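Long-range contacts in phosphoribosylaminoimidazole-succinocarboxamide synthase (Saccharomyces cerevisiae, PDB 1OBG), which catalyses the ATP-dependent joining of aspartate to carboxyaminoimidazole ribotide, giving SAICAR in de novo purine biosynthesis: residues V19-E24 and V33-I38; E184-R189 and N226-V231. All blocks are in the same frame, centred on the assembly; numbering follows the deposited sequence.

Contact 1. Residues V19-E24 and V33-I38. With AMP (adenosine monophosphate), chain B; SO4 (sulfate ion), chain F.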
# COMPACT_ATOMS: atom_id res chain seq x y z
N VAL A 19 6.48 8.33 -1.54
CA VAL A 19 6.69 8.01 -0.14
C VAL A 19 8.02 7.27 0.11
O VAL A 19 8.67 7.49 1.13
CB VAL A 19 5.50 7.14 0.33
CG1 VAL A 19 5.72 6.64 1.72
CG2 VAL A 19 4.18 7.94 0.25
N ARG A 20 8.42 6.40 -0.81
CA ARG A 20 9.59 5.53 -0.59
C ARG A 20 10.81 6.01 -1.36
O ARG A 20 10.68 6.50 -2.48
CB ARG A 20 9.29 4.09 -1.02
CG ARG A 20 8.22 3.42 -0.15
CD ARG A 20 7.88 1.97 -0.56
NE ARG A 20 6.70 1.90 -1.41
CZ ARG A 20 6.50 0.99 -2.38
NH1 ARG A 20 7.40 0.06 -2.64
NH2 ARG A 20 5.38 1.02 -3.09
N ASP A 21 11.97 5.87 -0.74
CA ASP A 21 13.25 6.03 -1.41
C ASP A 21 13.79 4.62 -1.62
O ASP A 21 13.79 3.81 -0.70
CB ASP A 21 14.23 6.84 -0.55
CG ASP A 21 13.83 8.30 -0.40
OD1 ASP A 21 14.51 9.01 0.36
OD2 ASP A 21 12.87 8.82 -0.99
N ILE A 22 14.24 4.32 -2.84
CA ILE A 22 14.62 2.96 -3.17
C ILE A 22 16.10 2.97 -3.51
O ILE A 22 16.53 3.77 -4.32
CB ILE A 22 13.79 2.44 -4.38
CG1 ILE A 22 12.28 2.43 -4.03
CG2 ILE A 22 14.23 1.03 -4.75
CD1 ILE A 22 11.39 2.16 -5.26
N TYR A 23 16.87 2.07 -2.88
CA TYR A 23 18.31 1.96 -3.13
C TYR A 23 18.62 0.58 -3.65
O TYR A 23 17.93 -0.37 -3.31
CB TYR A 23 19.09 2.19 -1.83
CG TYR A 23 19.00 3.63 -1.40
CD1 TYR A 23 19.93 4.56 -1.87
CD2 TYR A 23 17.96 4.07 -0.56
CE1 TYR A 23 19.85 5.88 -1.51
CE2 TYR A 23 17.86 5.40 -0.19
CZ TYR A 23 18.81 6.30 -0.67
OH TYR A 23 18.74 7.61 -0.33
N GLU A 24 19.66 0.45 -4.47
CA GLU A 24 20.07 -0.86 -4.91
C GLU A 24 21.23 -1.35 -4.03
O GLU A 24 22.18 -0.61 -3.81
CB GLU A 24 20.47 -0.80 -6.39
CG GLU A 24 21.18 -2.03 -6.90
CD GLU A 24 21.22 -2.08 -8.41
OE1 GLU A 24 20.16 -2.22 -9.06
OE2 GLU A 24 22.31 -1.99 -8.95
N VAL A 33 13.00 2.37 1.58
CA VAL A 33 13.02 3.18 2.78
C VAL A 33 11.75 4.00 2.74
O VAL A 33 11.56 4.82 1.83
CB VAL A 33 14.23 4.12 2.83
CG1 VAL A 33 14.26 4.89 4.16
CG2 VAL A 33 15.55 3.34 2.59
N ALA A 34 10.87 3.79 3.72
CA ALA A 34 9.62 4.54 3.77
C ALA A 34 9.87 5.87 4.51
O ALA A 34 10.27 5.88 5.70
CB ALA A 34 8.52 3.70 4.44
N THR A 35 9.66 6.98 3.82
CA THR A 35 9.82 8.28 4.43
C THR A 35 8.52 8.71 5.08
O THR A 35 7.51 8.00 5.05
CB THR A 35 10.25 9.33 3.43
OG1 THR A 35 9.19 9.54 2.48
CG2 THR A 35 11.45 8.81 2.62
N ASP A 36 8.56 9.89 5.67
CA ASP A 36 7.42 10.44 6.36
C ASP A 36 6.62 11.39 5.47
O ASP A 36 5.81 12.18 5.99
CB ASP A 36 7.90 11.16 7.60
CG ASP A 36 8.44 10.22 8.61
OD1 ASP A 36 9.23 10.67 9.47
OD2 ASP A 36 8.14 8.99 8.60
N ARG A 37 6.87 11.33 4.15
CA ARG A 37 6.11 12.16 3.19
C ARG A 37 4.70 11.65 3.08
O ARG A 37 4.42 10.45 3.31
CB ARG A 37 6.73 12.14 1.79
CG ARG A 37 8.17 12.66 1.73
CD ARG A 37 8.74 12.78 0.34
NE ARG A 37 8.79 11.52 -0.41
CZ ARG A 37 9.88 10.75 -0.57
NH1 ARG A 37 9.79 9.63 -1.30
NH2 ARG A 37 11.06 11.08 -0.02
N ILE A 38 3.80 12.57 2.71
CA ILE A 38 2.39 12.22 2.55
C ILE A 38 1.87 12.91 1.32
O ILE A 38 2.26 14.04 1.05
CB ILE A 38 1.56 12.57 3.82
CG1 ILE A 38 0.10 12.11 3.67
CG2 ILE A 38 1.70 14.06 4.22
CD1 ILE A 38 -0.62 11.96 5.01
P AMP B . 7.01 2.64 -5.56
O1P AMP B . 5.86 2.35 -4.58
O2P AMP B . 8.13 3.38 -4.92
O3P AMP B . 6.45 3.47 -6.83
O5' AMP B . 7.62 1.25 -6.08
C5' AMP B . 8.78 1.30 -6.86
C4' AMP B . 8.71 0.19 -7.89
O4' AMP B . 9.27 -0.98 -7.33
C3' AMP B . 7.26 -0.13 -8.27
O3' AMP B . 7.16 -0.10 -9.67
C2' AMP B . 7.06 -1.55 -7.76
O2' AMP B . 6.27 -2.27 -8.67
C1' AMP B . 8.49 -2.07 -7.72
N9 AMP B . 8.72 -3.21 -6.81
C8 AMP B . 8.14 -3.49 -5.60
N7 AMP B . 8.68 -4.65 -5.14
C5 AMP B . 9.60 -5.09 -6.03
C6 AMP B . 10.45 -6.20 -6.07
N6 AMP B . 10.62 -7.00 -5.01
N1 AMP B . 11.28 -6.36 -7.16
C2 AMP B . 11.30 -5.45 -8.19
N3 AMP B . 10.46 -4.35 -8.14
C4 AMP B . 9.63 -4.18 -7.08
S SO4 F . 5.79 5.21 -3.62
O1 SO4 F . 6.25 6.11 -2.58
O2 SO4 F . 5.04 4.09 -3.03
O3 SO4 F . 4.98 5.90 -4.65
O4 SO4 F . 6.97 4.73 -4.27

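Contact 2. Residues E184-R189 and N226-V231. With AMP (adenosine monophosphate), chain B.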
# COMPACT_ATOMS: atom_id res chain seq x y z
N GLU A 184 -3.75 -17.07 -19.69
CA GLU A 184 -4.95 -17.57 -19.04
C GLU A 184 -4.64 -18.22 -17.69
O GLU A 184 -5.24 -17.88 -16.68
CB GLU A 184 -5.68 -18.55 -19.98
CG GLU A 184 -6.96 -19.15 -19.43
CD GLU A 184 -8.11 -18.16 -19.38
OE1 GLU A 184 -8.42 -17.65 -18.27
OE2 GLU A 184 -8.74 -17.89 -20.44
N ASP A 185 -3.70 -19.16 -17.67
CA ASP A 185 -3.40 -19.91 -16.45
C ASP A 185 -2.81 -19.03 -15.36
O ASP A 185 -3.19 -19.12 -14.19
CB ASP A 185 -2.45 -21.06 -16.74
CG ASP A 185 -2.20 -21.93 -15.51
OD1 ASP A 185 -1.04 -21.93 -15.01
OD2 ASP A 185 -3.10 -22.63 -14.97
N LEU A 186 -1.88 -18.17 -15.74
CA LEU A 186 -1.30 -17.27 -14.78
C LEU A 186 -2.35 -16.32 -14.20
O LEU A 186 -2.32 -16.06 -13.00
CB LEU A 186 -0.13 -16.50 -15.37
CG LEU A 186 0.59 -15.62 -14.36
CD1 LEU A 186 1.08 -16.46 -13.16
CD2 LEU A 186 1.71 -14.80 -15.02
N SER A 187 -3.26 -15.81 -15.03
CA SER A 187 -4.21 -14.81 -14.56
C SER A 187 -5.20 -15.40 -13.56
O SER A 187 -5.65 -14.70 -12.64
CB SER A 187 -4.95 -14.13 -15.73
OG SER A 187 -5.87 -15.05 -16.31
N ARG A 188 -5.53 -16.68 -13.75
CA ARG A 188 -6.41 -17.40 -12.84
C ARG A 188 -5.75 -17.64 -11.49
O ARG A 188 -6.38 -17.49 -10.44
CB ARG A 188 -6.81 -18.76 -13.44
CG ARG A 188 -7.98 -18.63 -14.42
CD ARG A 188 -8.29 -19.92 -15.18
NE ARG A 188 -9.11 -19.64 -16.36
CZ ARG A 188 -9.42 -20.54 -17.30
NH1 ARG A 188 -8.97 -21.79 -17.21
NH2 ARG A 188 -10.17 -20.18 -18.33
N ARG A 189 -4.48 -18.03 -11.52
CA ARG A 189 -3.73 -18.23 -10.29
C ARG A 189 -3.58 -16.91 -9.52
O ARG A 189 -3.63 -16.89 -8.31
CB ARG A 189 -2.34 -18.80 -10.56
CG ARG A 189 -2.34 -20.25 -11.10
CD ARG A 189 -0.92 -20.66 -11.56
NE ARG A 189 -0.01 -20.73 -10.42
CZ ARG A 189 1.29 -20.42 -10.43
NH1 ARG A 189 1.90 -20.00 -11.54
NH2 ARG A 189 1.98 -20.53 -9.30
N ASN A 226 8.12 -21.19 -10.89
CA ASN A 226 6.77 -20.69 -11.22
C ASN A 226 5.95 -20.09 -10.06
O ASN A 226 4.77 -19.83 -10.23
CB ASN A 226 5.94 -21.75 -11.96
CG ASN A 226 5.19 -21.17 -13.16
OD1 ASN A 226 4.18 -21.71 -13.60
ND2 ASN A 226 5.70 -20.05 -13.69
N GLU A 227 6.57 -19.88 -8.91
CA GLU A 227 5.87 -19.41 -7.72
C GLU A 227 5.56 -17.93 -7.83
O GLU A 227 6.39 -17.14 -8.28
CB GLU A 227 6.72 -19.62 -6.47
CG GLU A 227 6.78 -21.05 -5.95
CD GLU A 227 7.72 -21.17 -4.76
OE1 GLU A 227 7.21 -21.27 -3.62
OE2 GLU A 227 8.96 -21.14 -4.96
N ILE A 228 4.37 -17.55 -7.40
CA ILE A 228 4.01 -16.14 -7.30
C ILE A 228 4.55 -15.56 -5.98
O ILE A 228 4.43 -16.18 -4.94
CB ILE A 228 2.49 -15.97 -7.44
CG1 ILE A 228 2.03 -16.46 -8.83
CG2 ILE A 228 2.08 -14.51 -7.20
CD1 ILE A 228 0.49 -16.51 -9.03
N ILE A 229 5.13 -14.36 -6.04
CA ILE A 229 5.74 -13.73 -4.87
C ILE A 229 5.05 -12.40 -4.59
O ILE A 229 4.82 -11.62 -5.51
CB ILE A 229 7.26 -13.41 -5.10
CG1 ILE A 229 8.02 -14.60 -5.72
CG2 ILE A 229 7.93 -12.88 -3.81
CD1 ILE A 229 8.12 -15.79 -4.85
N LEU A 230 4.75 -12.17 -3.33
CA LEU A 230 4.20 -10.90 -2.91
C LEU A 230 5.32 -9.88 -2.87
O LEU A 230 6.34 -10.07 -2.19
CB LEU A 230 3.54 -11.01 -1.55
CG LEU A 230 2.65 -9.88 -1.05
CD1 LEU A 230 1.60 -9.49 -2.09
CD2 LEU A 230 2.01 -10.32 0.27
N VAL A 231 5.15 -8.80 -3.61
CA VAL A 231 6.19 -7.77 -3.61
C VAL A 231 5.61 -6.42 -3.14
O VAL A 231 4.49 -6.36 -2.63
CB VAL A 231 6.97 -7.73 -4.97
CG1 VAL A 231 7.52 -9.13 -5.34
CG2 VAL A 231 6.07 -7.20 -6.13
P AMP B . 7.01 2.64 -5.56
O1P AMP B . 5.86 2.35 -4.58
O2P AMP B . 8.13 3.38 -4.92
O3P AMP B . 6.45 3.47 -6.83
O5' AMP B . 7.62 1.25 -6.08
C5' AMP B . 8.78 1.30 -6.86
C4' AMP B . 8.71 0.19 -7.89
O4' AMP B . 9.27 -0.98 -7.33
C3' AMP B . 7.26 -0.13 -8.27
O3' AMP B . 7.16 -0.10 -9.67
C2' AMP B . 7.06 -1.55 -7.76
O2' AMP B . 6.27 -2.27 -8.67
C1' AMP B . 8.49 -2.07 -7.72
N9 AMP B . 8.72 -3.21 -6.81
C8 AMP B . 8.14 -3.49 -5.60
N7 AMP B . 8.68 -4.65 -5.14
C5 AMP B . 9.60 -5.09 -6.03
C6 AMP B . 10.45 -6.20 -6.07
N6 AMP B . 10.62 -7.00 -5.01
N1 AMP B . 11.28 -6.36 -7.16
C2 AMP B . 11.30 -5.45 -8.19
N3 AMP B . 10.46 -4.35 -8.14
C4 AMP B . 9.63 -4.18 -7.08
O HOH W 1 1.25 -20.36 -14.02

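Contact 1. Residues V19-E24 and V33-I38
Arg37 and Asp21 meet because each side chain starts out beside its own backbone N (chi1 -60° and -69°) and the arginine then folds at chi3, which lays its guanidinium end-on against the carboxylate. NH2 and NH1 of Arg37 both close on a single oxygen, Asp21 OD2, the NH2 bond being 3.1 Å long and part of a salt bridge; that oxygen lies almost exactly in the guanidinium plane. Arg37 NE is held by the carbonyl of Lys18, while Asp21 OD1 turns to Arg16 and Thr5, so each charged group has further partners outside the pair. Thr35 OG1 sits over the centre of one guanidinium face and gives a 2.5 Å hydrogen bond to Val19 O, which Thr35 N reaches from the other face of the carbonyl plane at 2.9 Å. Asp21 and Val33 form an antiparallel hydrogen-bonded pair, and the methyl Val33 CG2 rests 4.0 Å from Tyr23 CD2 at the ring edge. Arg20 and Ala34, a non-hydrogen-bonded pair, lie on the other side of the sheet; Arg20, of the AMP pocket, forms a salt bridge with Asp232 in the conformer described, and its backbone N binds a sulfate, probably from the crystallisation liquor. Strands 20-24 and 29-34 are a beta hairpin amid a four-stranded antiparallel sheet, flanked by strands 13-16 and 105-109, with helix 52-66 packed against Val19 and Ala34.

Contact 2. Residues E184-R189 and N226-V231
The guanidinium of Arg189 has Ile228 over one face, with CD1 4.2 Å above the plane and near its centre, and the carbonyl of Asn226 at its edge. Both terminal nitrogens grip that one oxygen: NH2 of Arg189 lies 3.0 Å from Asn226 O and tilts from the carbonyl plane, whereas NH1, at 3.2 Å, stays in it. A bend at chi3 (66°) turns the guanidinium back over Ile228 CD1; nearer the backbone, Arg189 CB packs 3.9 Å from the same methyl. The contact sets the first turns of helix 184-208 against the start of strand 228-230, an inner strand of the mixed sheet, paired with 72-73 and 210-221. From the same helix Leu186 adds its CD1 to that of Ile228, 4.2 Å away, and the isoleucine reaches on to Val190, Leu193 and Phe219. A water links the polar ends, accepting from Arg189 NH1 at 2.6 Å and donating to Asp185 OD1 and Asn226 OD1. With an alanine at Arg189, Asn226 O is likely to lose both donors, the water its arginine partner and the Ile228 methyl the group lying over it. At the other end of the segment Val231 CB lies 3.5 Å from N7 of AMP, against the adenine.

How the contacts relate
From the N terminus, the chain runs through strand 13-16 into 19-24, turns and comes back as 33-38, so contact 1 closes a beta hairpin, with eight residues between its segments. Contact 2 opens much later: 36 residues, comprising the rest of helix 184-208 and the whole of strand 210-221, separate its segments before 226-231 returns to the helix. The two loops therefore follow in series, neither enclosing nor crossing the other. Contact 1 belongs to the four-stranded antiparallel sheet and contact 2 joins a helix to the six-stranded mixed sheet. Their centres lie 27 Å apart and their nearest atoms about 7 Å, yet both border AMP, contact 1 near its phosphate and contact 2 near its adenine.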